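Acid phosphatase (Mycobacterium tuberculosis, PDB 2A6P) hydrolyses a broad range of phosphate monoesters, including fructose 1,6-bisphosphate, and can sustain gluconeogenesis when the classical bisphosphatase is absent, but shows negligible phosphoglycerate mutase activity. Local coordinates at residues Arg28-Gly32 / Glu90-Gly94; Arg42-Glu46 / Asp72-Ala77; Ser65-Thr70 / Phe149-Gly153. All coordinates share one frame; numbering follows the deposited sequence.

In the fold
Interactions 1 and 3 build adjoining parts of the active site, their centres about 12 Å apart; interaction 2 packs two helices beside it. Interaction 3 carries His152, probably the transition-state stabiliser, whose side chain comes within about 3 Å of that of His18, the inferred phosphohistidine residue. Glu90 of interaction 1, the probable proton donor/acceptor, lies about 3 Å from His152 between nearest side-chain atoms. Arg69 links these two contacts, its NH2 3.0 Å from Gly31 O. Helix 68-76 is common to interactions 2 and 3; their centres are about 11 Å apart. The nearest side-chain atoms of Thr73 and His18 are about 3 Å apart. Interactions 1 and 2 lie about 12 Å apart at their nearest atoms.

Interaction 1: residues Arg28-Gly32 / Glu90-Gly94; sequences RHTGG and EWDYG. With SO4 (sulfate ion), chain C.
His29 and Tyr93 form the aromatic part of this buried contact between two loops. With CG beside the backbone N (chi1 -72°), His29 turns its imidazole edge to the phenol face in a T-shaped pair, ring centroids 4.9 Å apart and planes at 79°. His29 CB adds a CH-pi contact 3.7 Å from the centroid of the Tyr93 ring, almost on the ring normal. Trp91 O covers the opposite face, nearer its rim, while the ring edge slots against the Thr30-Gly31 peptide, with Tyr93 CE1 3.3 Å from Thr30 O.

No direct hydrogen bond joins the two segments, but one water bridges them: it donates to Gly31 O at 3.1 Å and accepts from Glu90 N at 2.7 Å. A second accepts from Gly32 N and gives a weak bond to Asp92 OD1, which also receives Gly94 N in an Asx turn.

A sulfate, probably from the crystallisation liquor, may mark an anion-binding pocket; its O4 accepts from Thr30 OG1 at 3.2 Å, and Arg17 and Thr21 also bind it. Glu90 packs CG against Thr30 O, and its OE2 is hydrogen-bonded to a glycerol, probably of the same origin.

Loop 28-32 leads from strand 13-17 toward helix 39-53; loop 90-94 follows strand 83-84 and precedes helix 101-105. The Glu90 carboxylate accepts from His154 N and Phe155 N at the start of helix 153-163.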
# COMPACT_ATOMS: atom_id res chain seq x y z
N ARG A 28 -13.96 -0.43 -18.12
CA ARG A 28 -14.05 0.74 -19.00
C ARG A 28 -13.55 1.98 -18.28
O ARG A 28 -13.78 2.15 -17.09
CB ARG A 28 -15.50 0.95 -19.44
CG ARG A 28 -16.12 -0.26 -20.14
CD ARG A 28 -17.57 -0.02 -20.55
NE ARG A 28 -17.69 0.96 -21.64
CZ ARG A 28 -18.85 1.32 -22.20
NH1 ARG A 28 -19.98 0.78 -21.76
NH2 ARG A 28 -18.88 2.21 -23.19
N HIS A 29 -12.83 2.84 -18.99
CA HIS A 29 -12.30 4.07 -18.41
C HIS A 29 -13.39 5.13 -18.39
O HIS A 29 -13.92 5.51 -19.43
CB HIS A 29 -11.09 4.57 -19.21
CG HIS A 29 -9.85 3.73 -19.02
ND1 HIS A 29 -9.72 2.46 -19.53
CD2 HIS A 29 -8.71 3.98 -18.33
CE1 HIS A 29 -8.56 1.96 -19.16
NE2 HIS A 29 -7.92 2.86 -18.44
N THR A 30 -13.72 5.61 -17.19
CA THR A 30 -14.76 6.63 -17.00
C THR A 30 -14.16 7.92 -16.44
O THR A 30 -13.59 7.93 -15.35
CB THR A 30 -15.86 6.14 -16.02
OG1 THR A 30 -16.28 4.82 -16.40
CG2 THR A 30 -17.06 7.07 -16.05
N GLY A 31 -14.28 9.00 -17.20
CA GLY A 31 -13.75 10.28 -16.79
C GLY A 31 -14.90 11.22 -16.49
O GLY A 31 -15.50 11.15 -15.42
N GLY A 32 -15.22 12.11 -17.43
CA GLY A 32 -16.32 13.03 -17.23
C GLY A 32 -17.70 12.40 -17.32
O GLY A 32 -18.67 12.98 -16.82
N GLU A 90 -11.56 12.48 -12.00
CA GLU A 90 -10.74 11.42 -12.58
C GLU A 90 -9.93 11.96 -13.74
O GLU A 90 -10.18 13.06 -14.22
CB GLU A 90 -11.61 10.26 -13.07
CG GLU A 90 -10.83 9.10 -13.69
CD GLU A 90 -9.74 8.55 -12.78
OE1 GLU A 90 -8.75 9.27 -12.49
OE2 GLU A 90 -9.89 7.40 -12.33
N TRP A 91 -8.94 11.18 -14.16
CA TRP A 91 -8.09 11.53 -15.29
C TRP A 91 -9.03 11.75 -16.48
O TRP A 91 -9.89 10.93 -16.74
CB TRP A 91 -7.15 10.36 -15.60
CG TRP A 91 -5.95 10.69 -16.44
CD1 TRP A 91 -5.94 11.35 -17.63
CD2 TRP A 91 -4.58 10.35 -16.14
NE1 TRP A 91 -4.65 11.45 -18.10
CE2 TRP A 91 -3.80 10.84 -17.21
CE3 TRP A 91 -3.95 9.68 -15.08
CZ2 TRP A 91 -2.40 10.69 -17.24
CZ3 TRP A 91 -2.55 9.53 -15.12
CH2 TRP A 91 -1.80 10.03 -16.19
N ASP A 92 -8.88 12.87 -17.19
CA ASP A 92 -9.70 13.14 -18.38
C ASP A 92 -9.22 12.21 -19.48
O ASP A 92 -8.13 12.39 -20.01
CB ASP A 92 -9.53 14.58 -18.83
CG ASP A 92 -10.31 14.89 -20.10
OD1 ASP A 92 -10.97 13.98 -20.64
OD2 ASP A 92 -10.25 16.05 -20.55
N TYR A 93 -10.03 11.22 -19.84
CA TYR A 93 -9.63 10.24 -20.86
C TYR A 93 -9.79 10.65 -22.31
O TYR A 93 -9.43 9.89 -23.20
CB TYR A 93 -10.36 8.92 -20.62
CG TYR A 93 -10.04 8.30 -19.27
CD1 TYR A 93 -11.00 8.25 -18.25
CD2 TYR A 93 -8.76 7.79 -19.00
CE1 TYR A 93 -10.71 7.69 -17.01
CE2 TYR A 93 -8.45 7.23 -17.76
CZ TYR A 93 -9.43 7.18 -16.76
OH TYR A 93 -9.12 6.64 -15.54
N GLY A 94 -10.32 11.84 -22.56
CA GLY A 94 -10.49 12.28 -23.93
C GLY A 94 -11.02 11.22 -24.89
O GLY A 94 -12.07 10.64 -24.67
S SO4 C . -14.98 3.93 -12.89
O1 SO4 C . -14.63 2.88 -11.88
O2 SO4 C . -16.52 3.91 -13.04
O3 SO4 C . -14.65 5.20 -12.36
O4 SO4 C . -14.47 3.41 -14.13
O HOH W 1 -13.97 12.81 -13.23
O HOH W 2 -13.52 12.15 -19.46

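Interaction 2: residues Arg42-Glu46 / Asp72-Ala77; sequences RTQAE and DTAKLA
Arg42, Ala45 and Glu46 pack against Asp72, Thr73, Leu76 and Ala77 where two helices of the histidine phosphatase alpha/beta fold meet. Helix 39-53 belongs to the beta-alpha-beta crossover from strand 13-17 to the parallel strand 61-64, and helix 68-76 follows that second strand. Their short segments approach to 8.2 Å between axes, with a crossing angle of -52°.

Leu76 buries the most surface here. Its side chain stands roughly perpendicular to that of Arg42, and its CD1 lies 3.7 Å from Arg42 CA and also sits over one face of the guanidinium, toward the rim. CD2 approaches the same group near CZ and NH1. The bend of the arginine at chi3 (111°) folds its head over this leucine and on toward Asp72. There Arg42 NH2 makes a salt bridge to Asp72 OD1 at 3.0 Å. Guanidinium and carboxylate planes are nearly perpendicular, 85° apart, and the accompanying hydrogen bond is weak.

Deeper in the interface the small side chain of Ala45 points at the other helix and lets the backbones close in. Its CB meets Thr73 CG2 at 3.6 Å and Leu76 CB at 3.7 Å. Thr73 thereby packs with its methyl, while its OG1 is bonded to Arg69 O in its own helix; its side chain also touches His18 of the active site. Glu46 directs CB away from the facing helix, yet its CG lies 3.8 Å from Leu76 O. At the C-terminal end, Ala77 CA makes a CA-H...O contact of 3.5 Å with Ala45 O.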
# COMPACT_ATOMS: atom_id res chain seq x y z
N ARG A 42 -23.62 0.96 -4.10
CA ARG A 42 -24.20 1.66 -2.96
C ARG A 42 -23.83 0.95 -1.68
O ARG A 42 -23.53 1.58 -0.67
CB ARG A 42 -25.72 1.71 -3.06
CG ARG A 42 -26.25 2.30 -4.35
CD ARG A 42 -27.64 2.89 -4.15
NE ARG A 42 -27.62 4.34 -4.25
CZ ARG A 42 -28.36 5.16 -3.50
NH1 ARG A 42 -29.18 4.66 -2.58
NH2 ARG A 42 -28.28 6.48 -3.67
N THR A 43 -23.86 -0.38 -1.72
CA THR A 43 -23.53 -1.18 -0.54
C THR A 43 -22.05 -1.01 -0.18
O THR A 43 -21.71 -0.88 1.00
CB THR A 43 -23.81 -2.68 -0.79
OG1 THR A 43 -25.17 -2.84 -1.22
CG2 THR A 43 -23.60 -3.49 0.49
N GLN A 44 -21.19 -1.00 -1.19
CA GLN A 44 -19.75 -0.81 -1.00
C GLN A 44 -19.52 0.50 -0.25
O GLN A 44 -18.81 0.53 0.75
CB GLN A 44 -19.02 -0.76 -2.34
CG GLN A 44 -18.66 -2.13 -2.91
CD GLN A 44 -18.02 -2.03 -4.29
OE1 GLN A 44 -17.39 -2.98 -4.77
NE2 GLN A 44 -18.18 -0.89 -4.94
N ALA A 45 -20.13 1.56 -0.76
CA ALA A 45 -20.01 2.88 -0.16
C ALA A 45 -20.47 2.85 1.29
O ALA A 45 -19.82 3.42 2.17
CB ALA A 45 -20.85 3.87 -0.95
N GLU A 46 -21.59 2.19 1.53
CA GLU A 46 -22.14 2.09 2.88
C GLU A 46 -21.15 1.40 3.82
O GLU A 46 -20.95 1.86 4.95
CB GLU A 46 -23.48 1.33 2.83
CG GLU A 46 -24.64 2.13 2.22
CD GLU A 46 -25.89 1.29 1.97
OE1 GLU A 46 -26.29 0.51 2.86
OE2 GLU A 46 -26.50 1.42 0.88
N ASP A 72 -22.40 10.58 -4.42
CA ASP A 72 -23.28 9.54 -3.92
C ASP A 72 -22.57 8.70 -2.87
O ASP A 72 -23.13 8.41 -1.81
CB ASP A 72 -23.72 8.62 -5.06
CG ASP A 72 -25.22 8.50 -5.17
OD1 ASP A 72 -25.87 8.28 -4.12
OD2 ASP A 72 -25.75 8.63 -6.29
N THR A 73 -21.34 8.29 -3.18
CA THR A 73 -20.56 7.48 -2.26
C THR A 73 -20.38 8.18 -0.91
O THR A 73 -20.59 7.58 0.15
CB THR A 73 -19.17 7.16 -2.85
OG1 THR A 73 -19.33 6.41 -4.06
CG2 THR A 73 -18.35 6.33 -1.86
N ALA A 74 -20.02 9.46 -0.94
CA ALA A 74 -19.82 10.24 0.29
C ALA A 74 -21.08 10.24 1.15
O ALA A 74 -21.01 10.02 2.35
CB ALA A 74 -19.42 11.67 -0.05
N LYS A 75 -22.22 10.49 0.52
CA LYS A 75 -23.50 10.52 1.23
C LYS A 75 -23.80 9.14 1.84
O LYS A 75 -24.15 9.04 3.02
CB LYS A 75 -24.62 10.90 0.26
CG LYS A 75 -26.00 11.02 0.90
CD LYS A 75 -27.02 11.43 -0.14
CE LYS A 75 -28.39 11.63 0.49
NZ LYS A 75 -29.39 12.10 -0.52
N LEU A 76 -23.67 8.10 1.02
CA LEU A 76 -23.92 6.73 1.47
C LEU A 76 -22.94 6.31 2.55
O LEU A 76 -23.27 5.51 3.41
CB LEU A 76 -23.83 5.77 0.29
CG LEU A 76 -24.94 6.00 -0.74
CD1 LEU A 76 -24.70 5.16 -1.98
CD2 LEU A 76 -26.26 5.65 -0.11
N ALA A 77 -21.73 6.86 2.51
CA ALA A 77 -20.72 6.53 3.50
C ALA A 77 -21.01 7.28 4.79
O ALA A 77 -20.32 7.11 5.79
CB ALA A 77 -19.35 6.91 2.98

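Interaction 3: residues Ser65-Thr70 / Phe149-Gly153; sequences SPRRRT and FVSHG
His152, Thr70 and Val150 bury the most surface where the turn into helix 68-76 meets the end of strand 147-151. The imidazole of His152, probably the transition-state stabiliser, is hemmed in on several sides. Thr70 CG2 covers one face toward the rim, in a CH-pi contact 3.9 Å from the ring centroid. Arg69 NE lies near the ring plane at its edge, while His152 NE2 sits over the guanidinium face, 3.7 Å from that NE; the two planes are 73° apart. Arg67 CG packs 3.6 Å from His152 NE2.

Thr70 holds CG2 anti to its carbonyl carbon, 3.4 Å from Ser151 O; its OG1 lies near both Ser65 O (2.9 Å) and Arg67 O (2.8 Å). Val150 packs CG1 against Thr70 O. Ser65 N donates to Val150 O at 3.0 Å, nearly in line with the C=O bond, though its N-H is bent away (149°).

Across this contact packing, not hydrogen bonding, holds the ring: NE2 is buried with no partner in the model. His18 and Glu90 are its other neighbours. Arg69 NH1 is bonded to Thr33 O, and NE makes a weak, long ion pair with the sulfate. Arg17 is hydrogen-bonded to that ion, which may mark where a substrate phosphate sits.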
# COMPACT_ATOMS: atom_id res chain seq x y z
N SER A 65 -14.94 14.68 -5.31
CA SER A 65 -14.97 14.90 -6.76
C SER A 65 -16.42 15.25 -7.15
O SER A 65 -17.39 14.74 -6.56
CB SER A 65 -14.52 13.64 -7.49
OG SER A 65 -14.86 13.73 -8.87
N PRO A 66 -16.58 16.11 -8.16
CA PRO A 66 -17.91 16.55 -8.63
C PRO A 66 -18.83 15.49 -9.24
O PRO A 66 -20.03 15.70 -9.33
CB PRO A 66 -17.57 17.65 -9.64
CG PRO A 66 -16.23 18.15 -9.18
CD PRO A 66 -15.52 16.87 -8.84
N ARG A 67 -18.27 14.37 -9.69
CA ARG A 67 -19.07 13.32 -10.31
C ARG A 67 -20.13 12.85 -9.34
O ARG A 67 -19.93 12.87 -8.13
CB ARG A 67 -18.19 12.14 -10.73
CG ARG A 67 -17.10 12.47 -11.76
CD ARG A 67 -17.68 12.88 -13.12
NE ARG A 67 -18.16 14.26 -13.13
CZ ARG A 67 -17.37 15.33 -13.09
NH1 ARG A 67 -16.05 15.20 -13.03
NH2 ARG A 67 -17.91 16.55 -13.08
N ARG A 68 -21.27 12.41 -9.88
CA ARG A 68 -22.35 11.95 -9.04
C ARG A 68 -22.00 10.64 -8.31
O ARG A 68 -22.41 10.44 -7.16
CB ARG A 68 -23.63 11.74 -9.86
CG ARG A 68 -24.85 11.50 -8.97
CD ARG A 68 -25.06 12.69 -8.01
NE ARG A 68 -25.42 12.26 -6.66
CZ ARG A 68 -25.63 13.10 -5.64
NH1 ARG A 68 -25.51 14.41 -5.82
NH2 ARG A 68 -25.94 12.62 -4.44
N ARG A 69 -21.25 9.76 -8.96
CA ARG A 69 -20.88 8.50 -8.32
C ARG A 69 -20.02 8.72 -7.06
O ARG A 69 -20.05 7.91 -6.14
CB ARG A 69 -20.15 7.58 -9.31
CG ARG A 69 -18.90 8.16 -9.99
CD ARG A 69 -18.38 7.18 -11.03
NE ARG A 69 -17.26 7.69 -11.83
CZ ARG A 69 -17.37 8.56 -12.83
NH1 ARG A 69 -18.56 9.04 -13.16
NH2 ARG A 69 -16.29 8.91 -13.54
N THR A 70 -19.24 9.81 -7.03
CA THR A 70 -18.42 10.11 -5.86
C THR A 70 -19.24 10.87 -4.82
O THR A 70 -19.10 10.62 -3.62
CB THR A 70 -17.15 10.95 -6.23
OG1 THR A 70 -17.48 11.95 -7.19
CG2 THR A 70 -16.04 10.04 -6.78
N PHE A 149 -10.07 12.52 0.93
CA PHE A 149 -10.41 12.77 -0.46
C PHE A 149 -11.32 11.65 -0.94
O PHE A 149 -10.97 10.47 -0.79
CB PHE A 149 -9.17 12.73 -1.37
CG PHE A 149 -8.24 13.92 -1.25
CD1 PHE A 149 -8.61 15.07 -0.56
CD2 PHE A 149 -7.00 13.90 -1.89
CE1 PHE A 149 -7.76 16.19 -0.51
CE2 PHE A 149 -6.14 15.00 -1.85
CZ PHE A 149 -6.52 16.15 -1.16
N VAL A 150 -12.48 12.00 -1.50
CA VAL A 150 -13.37 10.99 -2.06
C VAL A 150 -13.16 11.25 -3.56
O VAL A 150 -13.61 12.27 -4.08
CB VAL A 150 -14.82 11.23 -1.67
CG1 VAL A 150 -15.73 10.17 -2.32
CG2 VAL A 150 -14.93 11.22 -0.15
N SER A 151 -12.47 10.33 -4.23
CA SER A 151 -12.11 10.53 -5.63
C SER A 151 -12.19 9.28 -6.51
O SER A 151 -13.05 8.42 -6.31
CB SER A 151 -10.70 11.16 -5.65
OG SER A 151 -10.20 11.42 -6.95
N HIS A 152 -11.29 9.19 -7.50
CA HIS A 152 -11.28 8.06 -8.43
C HIS A 152 -10.00 7.20 -8.43
O HIS A 152 -9.00 7.56 -7.81
CB HIS A 152 -11.56 8.56 -9.85
CG HIS A 152 -12.83 9.34 -9.97
ND1 HIS A 152 -12.93 10.65 -9.55
CD2 HIS A 152 -14.05 8.99 -10.43
CE1 HIS A 152 -14.17 11.08 -9.75
NE2 HIS A 152 -14.87 10.09 -10.28
N GLY A 153 -10.06 6.08 -9.14
CA GLY A 153 -8.95 5.14 -9.19
C GLY A 153 -7.60 5.70 -9.57
O GLY A 153 -6.66 5.71 -8.75